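Local coordinates for uncharacterized protein (Escherichia coli O157:H7, PDB 4ZV9) that is of unknown function but probably acts as a hydrolase, having the alpha/beta-hydrolase fold of the dienelactone hydrolase family, at residues 58-61 and 62-66; 88-91 and 92-95; 111-114 and 115-119; 182-185 and 186-189; 210-213 and 214-217. All coordinates share one frame; numbering follows the deposited sequence. Where two conformers were deposited one is given.

Interaction 1 of 5, residues 58-61 and 62-66; sequences IEDV and ARRVA
Asp60 forms ion pairs with Arg63 and Arg64, three and four residues further along helix 56-67. The stronger pair is with Arg64, whose guanidinium comes side-on: NH2 lies 2.8 Å and NE 2.9 Å from Asp60 OD2, and that oxygen is 4° out of the guanidinium plane. NH2 takes the anti lone pair of OD2, whereas NE meets it from above the carboxylate plane. The other oxygen, OD1, has a weak bond to Arg63 NH2 at 3.0 Å, bent to 130°, and also accepts from Val5 N. Asp60 serves both because its CG stands anti to the backbone N (chi1 -167°), beside the carbonyl carbon. Arg63 NE is held by Val5 O and Arg64 NH2 by Asp213, so both charges have further partners.

Helix 56-67 is the connection between parallel strands 42-48 and 71-75, a beta-alpha-beta unit of the alpha/beta-hydrolase sheet. Its backbone bonds are regular, as in Arg64 N to Asp60 O at 2.9 Å.

A water bridges Glu59 and Arg63, donating to Glu59 OE1 at 2.7 Å and accepting from Arg63 NH1 at 3.0 Å; Glu59 OE2 is bonded to Tyr16.

The guanidinium faces are also covered: Val61 CG2 sits 4.3 Å above the centre of the Arg64 group, while Asp60 CA and the carbonyl oxygen of Glu59 lie over one face of Arg63, near its rim.

Interaction 2 of 5, residues 88-91 and 92-95; sequences DDKG and RELQ
Residues 88-91 and 92-95 form consecutive turns of helix 88-97, joined by four backbone bonds from Arg92, Glu93, Leu94 and Gln95 to the residues four places earlier; Arg92 N to Asp88 O, at 2.8 Å, is the shortest.

Two charged pairs with i to i+3 spacing accompany them. Arg92 NH2 reaches Asp89 OD1 at 2.6 Å, with an N-H...O angle of 136°. The oxygen is 4° from the guanidinium plane, so it is met at the edge, while Asp88 O lies over one face, near the rim. A bend at chi3 (-57°) folds the arginine back alongside Asp89, the two side chains pointing the same way.

The helix belongs to the excursion between strand 71-75 and helix 100-116, and packs on the loop after strand 42-48, which in alpha/beta-hydrolases commonly contributes to the oxyanion hole. Asp88 reaches that loop through Arg52 and Asn55 besides bonding Tyr84, and Gln95 does so through Gly53 N and Glu50 O.

The second pair, Lys90 NZ to Glu93 OE2 at 3.3 Å, is weak, and doubtful because Glu93 has two conformers. The lysine stem also runs past Leu94, with Lys90 CG 4.1 Å from Leu94 CD1.

Interaction 3 of 5, residues 111-114 and 115-119; sequences IEFM and QRYPQ
The shortest sound polar bond runs from Gln115 N to Ile111 O, 2.9 Å long with an N-H...O angle of 140°. Beyond it the pattern slackens. Glu112 O receives two weak bonds, from Gln115 N at 3.2 Å and from Arg116 N at 3.3 Å, and Arg116 N also makes a weak bond to Phe113 O. Donors look back three residues as well as four.

In the conformer described, the methylenes of Gln115 run along this backbone, its CG 3.4 Å from Ile111 O. Arg116 runs extended past Glu112 O, which lies near the plane of its guanidinium. The carboxylate of Glu112 is engaged elsewhere, by Tyr143 and a glycerol probably from the crystallisation liquor.

Residues 111-114 belong to the C-terminal part of helix 100-116, which leads toward strand 123-128 and packs on the central alpha/beta-hydrolase sheet; residues 117-119 have left it. Met114, present as selenomethionine, faces that sheet, touching Leu32, Ile71, Leu73 and Val124.

Apolar contacts gather round Tyr117. Its CG stands anti to the backbone N (chi1 -166°), and the ring comes alongside the Met114 chain in a Met-aromatic contact: SE is 5.0 Å from the ring centroid, though Met114 has a second conformer and the detail is uncertain. Phe113 approaches obliquely, its ring plane at 54° to that of Tyr117 and its CE2 3.9 Å from Tyr117 CD1. Tyr117 OH bonds Lys34.

Interaction 4 of 5, residues 182-185 and 186-189; sequences EGWP and AYEA
Glu188 lays its aliphatic part over the indole of Trp184. Its CB is 3.6 Å from the centroid of the six-membered ring and 15° off the normal, a CH-pi contact on the face, and its CD comes within 3.4 Å of Trp184 CZ2. Tyr187 meets the same indole at the rim: Tyr187 CD2 lies in the indole plane, 3.8 Å from Trp184 CZ3. Trp184 CG stands anti to its own nitrogen (chi1 171°), which carries the indole along the helix toward both residues.

A water at the indole edge accepts from Trp184 NE1 at 2.7 Å and gives a weak bond to Glu188 OE1, linking two groups that make no direct hydrogen bond. Behind the side chains, Glu188 N reaches Trp184 O at 2.8 Å with a nearly straight 172° geometry. A second water bridges Glu182 O and Ala186 N.

Further out, Tyr198 holds Glu188 OE2 and Asn137 holds Tyr187 OH, while Phe173 and Leu171 border the indole. Helix 184-193 lies in the connection between parallel strands 169-174 and 198-203, a beta-alpha-beta crossover, and Trp184 and Tyr187 face strand 169-174 through Leu171.

Interaction 5 of 5, residues 210-213 and 214-217; sequences FHND and STPR
Asn212 to Thr215 make a type I beta turn, closed by Thr215 N to Asn212 O at 3.2 Å, with the donor 48° out of the carbonyl plane. The same oxygen takes a second bond, from Thr215 OG1 at 3.1 Å, which lies in that plane. Thr215 OG1 can reach back because chi1 (73°) sets it between the backbone N and the carbonyl carbon.

The asparagine side chain adds a second pair of bonds to the turn. Asn212 OD1 accepts from Ser214 N at 2.9 Å and from Ser214 OG at 2.6 Å, both donors coming from the same face of the amide plane. The first of these bonds closes an Asx turn that overlaps the beta turn, so Asn212 contributes two oxygens, each gripped twice.

Both turns belong to the loop between strand 198-203 and helix 220-237. In alpha/beta-hydrolases the loop after the last strand usually carries the histidine of the catalytic triad; none of residues 210-217 is known to fill that role.

The amide nitrogen, Asn212 ND2, donates to a water at 3.0 Å, and that water donates to Ser214 OG at 2.8 Å; ND2 also has a weak bond to Glu50. The Thr215 and Asn212 side chains cross at about a right angle, Thr215 CG2 3.6 Å from Asn212 CG. At the segment ends Phe210 CA makes a CA-H...O contact with Arg217 O at 3.3 Å.

How the interactions relate
From the N terminus the five local contacts follow in series, none nesting or crossing. Interaction 1 lies in the helix between strands 42-48 and 71-75, interaction 2 in the excursion that follows, and interaction 3 near the C-terminal end of helix 100-116. Interaction 4 belongs to the crossover between strands 169-174 and 198-203, and interaction 5 closes a beta turn in the loop before helix 220-237. Interactions 1 and 5 touch, tying that loop to helix 56-67 through the Arg64-Asp213 salt bridge and packing of His211 on Val61 and Arg64. Interaction 2 comes about 5 Å from interaction 5 at the nearest atoms. Interactions 3 and 4 lie on opposite sides of the chain's centre.

Interaction 1 of 5, residues 58-61 and 62-66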
loop_
_atom_site.group_PDB
_atom_site.type_symbol
_atom_site.label_atom_id
_atom_site.label_comp_id
_atom_site.label_asym_id
_atom_site.label_seq_id
_atom_site.Cartn_x
_atom_site.Cartn_y
_atom_site.Cartn_z
ATOM N N ILE A 58 -8.704 -3.881 -3.953
ATOM C CA ILE A 58 -7.732 -3.786 -2.864
ATOM C C ILE A 58 -7.820 -4.983 -1.914
ATOM O O ILE A 58 -6.800 -5.475 -1.418
ATOM C CB ILE A 58 -7.886 -2.465 -2.087
ATOM C CG1 ILE A 58 -7.615 -1.288 -3.024
ATOM C CG2 ILE A 58 -6.944 -2.445 -0.884
ATOM C CD1 ILE A 58 -6.180 -1.220 -3.556
ATOM N N GLU A 59 -9.030 -5.449 -1.637
ATOM C CA GLU A 59 -9.188 -6.642 -0.802
ATOM C C GLU A 59 -8.500 -7.839 -1.464
ATOM O O GLU A 59 -7.841 -8.650 -0.797
ATOM C CB GLU A 59 -10.669 -6.923 -0.508
ATOM C CG GLU A 59 -11.278 -5.880 0.417
ATOM C CD GLU A 59 -12.726 -6.188 0.805
ATOM O OE1 GLU A 59 -13.407 -6.853 0.020
ATOM O OE2 GLU A 59 -13.169 -5.734 1.876
ATOM N N ASP A 60 -8.638 -7.953 -2.782
ATOM C CA ASP A 60 -7.956 -9.026 -3.506
ATOM C C ASP A 60 -6.431 -8.868 -3.363
ATOM O O ASP A 60 -5.725 -9.845 -3.152
ATOM C CB ASP A 60 -8.342 -9.029 -4.975
ATOM C CG ASP A 60 -7.915 -10.302 -5.674
ATOM O OD1 ASP A 60 -8.343 -11.399 -5.243
ATOM O OD2 ASP A 60 -7.208 -10.214 -6.677
ATOM N N VAL A 61 -5.927 -7.639 -3.476
ATOM C CA VAL A 61 -4.487 -7.418 -3.350
ATOM C C VAL A 61 -4.003 -7.887 -1.974
ATOM O O VAL A 61 -2.942 -8.501 -1.865
ATOM C CB VAL A 61 -4.105 -5.955 -3.628
ATOM C CG1 VAL A 61 -2.643 -5.698 -3.281
ATOM C CG2 VAL A 61 -4.366 -5.634 -5.087
ATOM N N ALA A 62 -4.792 -7.610 -0.937
ATOM C CA ALA A 62 -4.451 -8.057 0.408
ATOM C C ALA A 62 -4.329 -9.574 0.442
ATOM O O ALA A 62 -3.389 -10.115 1.046
ATOM C CB ALA A 62 -5.452 -7.549 1.415
ATOM N N ARG A 63 -5.244 -10.267 -0.216
ATOM C CA ARG A 63 -5.168 -11.716 -0.298
ATOM C C ARG A 63 -3.932 -12.185 -1.084
ATOM O O ARG A 63 -3.303 -13.173 -0.702
ATOM C CB ARG A 63 -6.442 -12.310 -0.884
ATOM C CG ARG A 63 -7.670 -12.114 -0.006
ATOM C CD ARG A 63 -8.857 -12.941 -0.495
ATOM N NE ARG A 63 -9.348 -12.533 -1.806
ATOM C CZ ARG A 63 -10.266 -11.600 -2.026
ATOM N NH1 ARG A 63 -10.802 -10.898 -1.026
ATOM N NH2 ARG A 63 -10.642 -11.340 -3.268
ATOM N N ARG A 64 -3.549 -11.458 -2.132
ATOM C CA ARG A 64 -2.322 -11.799 -2.890
ATOM C C ARG A 64 -1.079 -11.681 -2.001
ATOM O O ARG A 64 -0.168 -12.490 -2.100
ATOM C CB ARG A 64 -2.141 -10.908 -4.106
ATOM C CG ARG A 64 -3.303 -10.969 -5.091
ATOM C CD ARG A 64 -3.093 -10.010 -6.250
ATOM N NE ARG A 64 -4.359 -9.660 -6.864
ATOM C CZ ARG A 64 -4.501 -8.852 -7.902
ATOM N NH1 ARG A 64 -3.432 -8.338 -8.508
ATOM N NH2 ARG A 64 -5.727 -8.584 -8.356
ATOM N N VAL A 65 -1.058 -10.671 -1.141
ATOM C CA VAL A 65 0.027 -10.503 -0.198
ATOM C C VAL A 65 0.105 -11.680 0.774
ATOM O O VAL A 65 1.197 -12.184 1.073
ATOM C CB VAL A 65 -0.099 -9.170 0.577
ATOM C CG1 VAL A 65 0.945 -9.081 1.680
ATOM C CG2 VAL A 65 0.057 -8.000 -0.392
ATOM N N ALA A 66 -1.039 -12.110 1.286
ATOM C CA ALA A 66 -1.068 -13.250 2.192
ATOM C C ALA A 66 -0.657 -14.538 1.475
ATOM O O ALA A 66 -0.018 -15.397 2.075
ATOM C CB ALA A 66 -2.446 -13.402 2.837
HETATM O O HOH W 1 -13.404 -9.442 -0.787
#

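Interaction 2 of 5, residues 88-91 and 92-95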
loop_
_atom_site.group_PDB
_atom_site.type_symbol
_atom_site.label_atom_id
_atom_site.label_comp_id
_atom_site.label_asym_id
_atom_site.label_seq_id
_atom_site.Cartn_x
_atom_site.Cartn_y
_atom_site.Cartn_z
ATOM N N ASP A 88 -17.377 2.844 -7.128
ATOM C CA ASP A 88 -16.218 3.712 -7.092
ATOM C C ASP A 88 -16.529 5.211 -7.178
ATOM O O ASP A 88 -15.835 6.006 -6.554
ATOM C CB ASP A 88 -15.223 3.295 -8.179
ATOM C CG ASP A 88 -14.398 2.068 -7.788
ATOM O OD1 ASP A 88 -14.641 1.445 -6.727
ATOM O OD2 ASP A 88 -13.502 1.717 -8.579
ATOM N N ASP A 89 -17.562 5.597 -7.927
ATOM C CA ASP A 89 -17.929 7.018 -8.028
ATOM C C ASP A 89 -18.313 7.593 -6.659
ATOM O O ASP A 89 -17.873 8.681 -6.279
ATOM C CB ASP A 89 -19.098 7.225 -9.006
ATOM C CG ASP A 89 -18.690 7.080 -10.472
ATOM O OD1 ASP A 89 -17.486 7.219 -10.787
ATOM O OD2 ASP A 89 -19.587 6.870 -11.322
ATOM N N LYS A 90 -19.172 6.884 -5.932
ATOM C CA LYS A 90 -19.586 7.348 -4.620
ATOM C C LYS A 90 -18.395 7.254 -3.661
ATOM O O LYS A 90 -18.216 8.125 -2.809
ATOM C CB LYS A 90 -20.771 6.542 -4.102
ATOM C CG LYS A 90 -21.353 7.053 -2.796
ATOM C CD LYS A 90 -21.950 8.433 -2.953
ATOM C CE LYS A 90 -22.602 8.888 -1.661
ATOM N NZ LYS A 90 -23.296 10.194 -1.836
ATOM N N GLY A 91 -17.567 6.230 -3.835
ATOM C CA GLY A 91 -16.378 6.061 -3.014
ATOM C C GLY A 91 -15.470 7.273 -3.142
ATOM O O GLY A 91 -14.965 7.776 -2.147
ATOM N N ARG A 92 -15.272 7.737 -4.376
ATOM C CA ARG A 92 -14.428 8.916 -4.644
ATOM C C ARG A 92 -14.970 10.174 -3.991
ATOM O O ARG A 92 -14.227 10.927 -3.374
ATOM C CB ARG A 92 -14.262 9.143 -6.150
ATOM C CG ARG A 92 -12.998 8.520 -6.691
ATOM C CD ARG A 92 -12.785 8.725 -8.185
ATOM N NE ARG A 92 -13.892 8.213 -8.986
ATOM C CZ ARG A 92 -13.890 7.096 -9.724
ATOM N NH1 ARG A 92 -12.811 6.325 -9.841
ATOM N NH2 ARG A 92 -14.994 6.763 -10.385
ATOM N N GLU A 93 -16.267 10.388 -4.139
ATOM C CA GLU A 93 -16.939 11.520 -3.534
ATOM C C GLU A 93 -16.830 11.509 -2.010
ATOM O O GLU A 93 -16.537 12.528 -1.393
ATOM C CB GLU A 93 -18.405 11.493 -3.965
ATOM C CG GLU A 93 -19.290 12.481 -3.235
ATOM C CD GLU A 93 -20.744 12.344 -3.651
ATOM O OE1 GLU A 93 -21.010 11.724 -4.715
ATOM O OE2 GLU A 93 -21.618 12.856 -2.925
ATOM N N LEU A 94 -17.038 10.348 -1.406
ATOM C CA LEU A 94 -16.947 10.224 0.044
ATOM C C LEU A 94 -15.527 10.455 0.549
ATOM O O LEU A 94 -15.337 11.112 1.574
ATOM C CB LEU A 94 -17.442 8.851 0.528
ATOM C CG LEU A 94 -18.953 8.622 0.415
ATOM C CD1 LEU A 94 -19.297 7.175 0.759
ATOM C CD2 LEU A 94 -19.744 9.573 1.304
ATOM N N GLN A 95 -14.530 9.909 -0.147
ATOM C CA GLN A 95 -13.152 10.018 0.347
ATOM C C GLN A 95 -12.710 11.484 0.385
ATOM O O GLN A 95 -11.964 11.879 1.271
ATOM C CB GLN A 95 -12.193 9.124 -0.446
ATOM C CG GLN A 95 -10.813 9.043 0.182
ATOM C CD GLN A 95 -9.997 7.844 -0.288
ATOM O OE1 GLN A 95 -10.500 6.730 -0.399
ATOM N NE2 GLN A 95 -8.716 8.064 -0.524
#

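Interaction 3 of 5, residues 111-114 and 115-119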
loop_
_atom_site.group_PDB
_atom_site.type_symbol
_atom_site.label_atom_id
_atom_site.label_comp_id
_atom_site.label_asym_id
_atom_site.label_seq_id
_atom_site.Cartn_x
_atom_site.Cartn_y
_atom_site.Cartn_z
ATOM N N ILE A 111 0.212 0.732 10.549
ATOM C CA ILE A 111 1.619 0.321 10.619
ATOM C C ILE A 111 1.972 -0.015 12.074
ATOM O O ILE A 111 2.567 -1.061 12.372
ATOM C CB ILE A 111 2.575 1.412 10.106
ATOM C CG1 ILE A 111 2.380 1.629 8.609
ATOM C CG2 ILE A 111 4.044 1.031 10.386
ATOM C CD1 ILE A 111 3.085 2.861 8.045
ATOM N N GLU A 112 1.607 0.875 12.981
ATOM C CA GLU A 112 1.932 0.684 14.392
ATOM C C GLU A 112 1.248 -0.548 14.977
ATOM O O GLU A 112 1.849 -1.272 15.754
ATOM C CB GLU A 112 1.618 1.959 15.204
ATOM C CG GLU A 112 2.457 3.161 14.781
ATOM C CD GLU A 112 2.217 4.403 15.623
ATOM O OE1 GLU A 112 1.683 4.275 16.764
ATOM O OE2 GLU A 112 2.575 5.507 15.127
ATOM N N PHE A 113 -0.009 -0.755 14.604
ATOM C CA PHE A 113 -0.768 -1.892 15.052
ATOM C C PHE A 113 -0.119 -3.193 14.571
ATOM O O PHE A 113 -0.004 -4.143 15.341
ATOM C CB PHE A 113 -2.220 -1.790 14.550
ATOM C CG PHE A 113 -3.109 -2.929 14.991
ATOM C CD1 PHE A 113 -3.609 -2.982 16.276
ATOM C CD2 PHE A 113 -3.462 -3.925 14.100
ATOM C CE1 PHE A 113 -4.425 -4.034 16.679
ATOM C CE2 PHE A 113 -4.283 -4.977 14.491
ATOM C CZ PHE A 113 -4.771 -5.028 15.776
HETATM N N MSE A 114 0.331 -3.225 13.321
HETATM C CA MSE A 114 0.960 -4.430 12.772
HETATM C C MSE A 114 2.336 -4.643 13.384
HETATM O O MSE A 114 2.817 -5.773 13.435
HETATM C CB MSE A 114 1.005 -4.378 11.242
HETATM C CG MSE A 114 -0.380 -4.535 10.622
HETATM SE SE MSE A 114 -0.922 -6.425 10.858
HETATM C CE MSE A 114 -1.963 -6.311 12.503
ATOM N N GLN A 115 2.982 -3.572 13.846
ATOM C CA GLN A 115 4.290 -3.690 14.519
ATOM C C GLN A 115 4.163 -4.475 15.815
ATOM O O GLN A 115 5.046 -5.246 16.170
ATOM C CB GLN A 115 4.889 -2.308 14.863
ATOM C CG GLN A 115 5.669 -1.634 13.728
ATOM C CD GLN A 115 6.007 -0.160 13.958
ATOM O OE1 GLN A 115 5.402 0.507 14.784
ATOM N NE2 GLN A 115 6.939 0.363 13.171
ATOM N N ARG A 116 3.056 -4.263 16.514
ATOM C CA ARG A 116 2.826 -4.882 17.811
ATOM C C ARG A 116 1.923 -6.116 17.776
ATOM O O ARG A 116 1.637 -6.701 18.818
ATOM C CB ARG A 116 2.212 -3.837 18.738
ATOM C CG ARG A 116 3.037 -2.559 18.768
ATOM C CD ARG A 116 2.299 -1.408 19.410
ATOM N NE ARG A 116 2.926 -0.127 19.102
ATOM C CZ ARG A 116 3.691 0.597 19.913
ATOM N NH1 ARG A 116 3.955 0.216 21.161
ATOM N NH2 ARG A 116 4.190 1.740 19.463
ATOM N N TYR A 117 1.476 -6.504 16.594
ATOM C CA TYR A 117 0.557 -7.632 16.450
ATOM C C TYR A 117 1.246 -8.911 16.939
ATOM O O TYR A 117 2.307 -9.255 16.436
ATOM C CB TYR A 117 0.126 -7.759 14.989
ATOM C CG TYR A 117 -1.067 -8.676 14.775
ATOM C CD1 TYR A 117 -2.349 -8.285 15.166
ATOM C CD2 TYR A 117 -0.921 -9.897 14.161
ATOM C CE1 TYR A 117 -3.453 -9.107 14.959
ATOM C CE2 TYR A 117 -2.014 -10.732 13.952
ATOM C CZ TYR A 117 -3.275 -10.326 14.355
ATOM O OH TYR A 117 -4.351 -11.162 14.132
ATOM N N PRO A 118 0.636 -9.623 17.902
ATOM C CA PRO A 118 1.269 -10.819 18.482
ATOM C C PRO A 118 1.756 -11.875 17.494
ATOM O O PRO A 118 2.817 -12.469 17.722
ATOM C CB PRO A 118 0.174 -11.404 19.410
ATOM C CG PRO A 118 -0.763 -10.272 19.669
ATOM C CD PRO A 118 -0.743 -9.443 18.410
ATOM N N GLN A 119 1.009 -12.113 16.415
ATOM C CA GLN A 119 1.405 -13.119 15.432
ATOM C C GLN A 119 2.363 -12.588 14.378
ATOM O O GLN A 119 2.881 -13.365 13.569
ATOM C CB GLN A 119 0.184 -13.733 14.739
ATOM C CG GLN A 119 -0.690 -14.538 15.666
ATOM C CD GLN A 119 -1.947 -15.028 14.975
ATOM O OE1 GLN A 119 -2.430 -14.397 14.056
ATOM N NE2 GLN A 119 -2.480 -16.154 15.419
#

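Interaction 4 of 5, residues 182-185 and 186-189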
loop_
_atom_site.group_PDB
_atom_site.type_symbol
_atom_site.label_atom_id
_atom_site.label_comp_id
_atom_site.label_asym_id
_atom_site.label_seq_id
_atom_site.Cartn_x
_atom_site.Cartn_y
_atom_site.Cartn_z
ATOM N N GLU A 182 5.933 14.095 -13.267
ATOM C CA GLU A 182 6.484 15.460 -13.202
ATOM C C GLU A 182 7.344 15.665 -11.973
ATOM O O GLU A 182 8.344 16.356 -12.028
ATOM C CB GLU A 182 5.340 16.471 -13.080
ATOM C CG GLU A 182 5.580 17.807 -13.746
ATOM C CD GLU A 182 4.332 18.673 -13.725
ATOM O OE1 GLU A 182 3.301 18.231 -13.156
ATOM O OE2 GLU A 182 4.373 19.779 -14.304
ATOM N N GLY A 183 6.912 15.093 -10.854
ATOM C CA GLY A 183 7.632 15.241 -9.594
ATOM C C GLY A 183 8.736 14.230 -9.328
ATOM O O GLY A 183 9.510 14.388 -8.382
ATOM N N TRP A 184 8.841 13.203 -10.166
ATOM C CA TRP A 184 9.846 12.158 -9.956
ATOM C C TRP A 184 11.301 12.649 -10.004
ATOM O O TRP A 184 12.078 12.329 -9.110
ATOM C CB TRP A 184 9.599 10.953 -10.873
ATOM C CG TRP A 184 10.695 9.922 -10.873
ATOM C CD1 TRP A 184 11.354 9.446 -11.967
ATOM C CD2 TRP A 184 11.298 9.277 -9.731
ATOM N NE1 TRP A 184 12.309 8.532 -11.586
ATOM C CE2 TRP A 184 12.299 8.410 -10.224
ATOM C CE3 TRP A 184 11.088 9.345 -8.347
ATOM C CZ2 TRP A 184 13.094 7.616 -9.383
ATOM C CZ3 TRP A 184 11.875 8.545 -7.507
ATOM C CH2 TRP A 184 12.861 7.695 -8.033
ATOM N N PRO A 185 11.682 13.437 -11.030
ATOM C CA PRO A 185 13.079 13.848 -11.065
ATOM C C PRO A 185 13.581 14.538 -9.789
ATOM O O PRO A 185 14.709 14.282 -9.367
ATOM C CB PRO A 185 13.136 14.792 -12.285
ATOM C CG PRO A 185 12.069 14.276 -13.194
ATOM C CD PRO A 185 10.974 13.774 -12.280
ATOM N N ALA A 186 12.779 15.416 -9.195
ATOM C CA ALA A 186 13.196 16.085 -7.964
ATOM C C ALA A 186 13.330 15.072 -6.819
ATOM O O ALA A 186 14.242 15.154 -6.007
ATOM C CB ALA A 186 12.214 17.187 -7.586
ATOM N N TYR A 187 12.424 14.103 -6.776
ATOM C CA TYR A 187 12.453 13.072 -5.741
ATOM C C TYR A 187 13.685 12.193 -5.922
ATOM O O TYR A 187 14.433 11.945 -4.969
ATOM C CB TYR A 187 11.153 12.259 -5.798
ATOM C CG TYR A 187 10.899 11.279 -4.663
ATOM C CD1 TYR A 187 11.512 11.412 -3.415
ATOM C CD2 TYR A 187 9.923 10.306 -4.795
ATOM C CE1 TYR A 187 11.238 10.520 -2.378
ATOM C CE2 TYR A 187 9.632 9.431 -3.763
ATOM C CZ TYR A 187 10.288 9.540 -2.557
ATOM O OH TYR A 187 9.974 8.674 -1.533
ATOM N N GLU A 188 13.936 11.771 -7.159
ATOM C CA GLU A 188 15.098 10.941 -7.435
ATOM C C GLU A 188 16.392 11.658 -7.086
ATOM O O GLU A 188 17.298 11.055 -6.504
ATOM C CB GLU A 188 15.146 10.462 -8.887
ATOM C CG GLU A 188 16.239 9.426 -9.075
ATOM C CD GLU A 188 16.195 8.687 -10.392
ATOM O OE1 GLU A 188 15.694 9.251 -11.389
ATOM O OE2 GLU A 188 16.748 7.560 -10.440
ATOM N N ALA A 189 16.493 12.932 -7.452
ATOM C CA ALA A 189 17.708 13.699 -7.179
ATOM C C ALA A 189 17.969 13.778 -5.677
ATOM O O ALA A 189 19.119 13.664 -5.238
ATOM C CB ALA A 189 17.621 15.095 -7.790
HETATM O O HOH W 2 10.615 16.525 -10.749
HETATM O O HOH W 3 13.910 7.164 -13.349
#

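Interaction 5 of 5, residues 210-213 and 214-217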
loop_
_atom_site.group_PDB
_atom_site.type_symbol
_atom_site.label_atom_id
_atom_site.label_comp_id
_atom_site.label_asym_id
_atom_site.label_seq_id
_atom_site.Cartn_x
_atom_site.Cartn_y
_atom_site.Cartn_z
ATOM N N PHE A 210 -2.438 0.882 -13.874
ATOM C CA PHE A 210 -2.203 -0.318 -14.711
ATOM C C PHE A 210 -2.266 -1.643 -13.959
ATOM O O PHE A 210 -2.471 -2.680 -14.576
ATOM C CB PHE A 210 -0.906 -0.237 -15.554
ATOM C CG PHE A 210 0.363 -0.262 -14.752
ATOM C CD1 PHE A 210 0.859 -1.454 -14.231
ATOM C CD2 PHE A 210 1.093 0.896 -14.553
ATOM C CE1 PHE A 210 2.038 -1.479 -13.497
ATOM C CE2 PHE A 210 2.282 0.873 -13.835
ATOM C CZ PHE A 210 2.751 -0.318 -13.302
ATOM N N HIS A 211 -2.087 -1.611 -12.645
ATOM C CA HIS A 211 -2.205 -2.821 -11.838
ATOM C C HIS A 211 -3.665 -3.126 -11.474
ATOM O O HIS A 211 -3.978 -4.255 -11.073
ATOM C CB HIS A 211 -1.394 -2.674 -10.559
ATOM C CG HIS A 211 -1.318 -3.929 -9.750
ATOM N ND1 HIS A 211 -2.156 -4.177 -8.685
ATOM C CD2 HIS A 211 -0.518 -5.018 -9.865
ATOM C CE1 HIS A 211 -1.873 -5.361 -8.174
ATOM N NE2 HIS A 211 -0.882 -5.891 -8.871
ATOM N N ASN A 212 -4.555 -2.143 -11.613
ATOM C CA ASN A 212 -5.955 -2.334 -11.234
ATOM C C ASN A 212 -6.726 -3.058 -12.335
ATOM O O ASN A 212 -7.210 -2.455 -13.287
ATOM C CB ASN A 212 -6.624 -1.012 -10.867
ATOM C CG ASN A 212 -8.008 -1.208 -10.234
ATOM O OD1 ASN A 212 -8.652 -2.250 -10.417
ATOM N ND2 ASN A 212 -8.465 -0.198 -9.461
ATOM N N ASP A 213 -6.894 -4.359 -12.133
ATOM C CA ASP A 213 -7.577 -5.223 -13.083
ATOM C C ASP A 213 -9.102 -5.019 -13.160
ATOM O O ASP A 213 -9.752 -5.630 -14.002
ATOM C CB ASP A 213 -7.214 -6.681 -12.794
ATOM C CG ASP A 213 -7.389 -7.031 -11.342
ATOM O OD1 ASP A 213 -8.548 -7.229 -10.935
ATOM O OD2 ASP A 213 -6.371 -7.066 -10.610
ATOM N N SER A 214 -9.662 -4.133 -12.337
ATOM C CA SER A 214 -11.090 -3.815 -12.428
ATOM C C SER A 214 -11.347 -2.565 -13.294
ATOM O O SER A 214 -12.503 -2.145 -13.446
ATOM C CB SER A 214 -11.688 -3.613 -11.037
ATOM O OG SER A 214 -11.224 -2.403 -10.422
ATOM N N THR A 215 -10.304 -2.002 -13.896
ATOM C CA THR A 215 -10.451 -0.781 -14.718
ATOM C C THR A 215 -9.883 -0.984 -16.120
ATOM O O THR A 215 -9.054 -1.866 -16.335
ATOM C CB THR A 215 -9.689 0.422 -14.130
ATOM O OG1 THR A 215 -8.273 0.236 -14.319
ATOM C CG2 THR A 215 -9.980 0.590 -12.653
ATOM N N PRO A 216 -10.309 -0.144 -17.079
ATOM C CA PRO A 216 -9.779 -0.235 -18.445
ATOM C C PRO A 216 -8.283 0.121 -18.590
ATOM O O PRO A 216 -7.700 -0.132 -19.639
ATOM C CB PRO A 216 -10.644 0.762 -19.239
ATOM C CG PRO A 216 -11.834 1.038 -18.395
ATOM C CD PRO A 216 -11.406 0.837 -16.970
ATOM N N ARG A 217 -7.694 0.741 -17.569
ATOM C CA ARG A 217 -6.276 1.095 -17.593
ATOM C C ARG A 217 -5.388 -0.117 -17.254
ATOM O O ARG A 217 -4.161 -0.047 -17.332
ATOM C CB ARG A 217 -6.008 2.277 -16.636
ATOM C CG ARG A 217 -6.833 3.543 -16.945
ATOM C CD ARG A 217 -7.063 4.528 -15.803
ATOM N NE ARG A 217 -7.934 4.031 -14.737
ATOM C CZ ARG A 217 -9.262 3.979 -14.802
ATOM N NH1 ARG A 217 -9.952 3.535 -13.772
ATOM N NH2 ARG A 217 -9.900 4.352 -15.901
HETATM O O HOH W 4 -11.377 -0.003 -9.029
#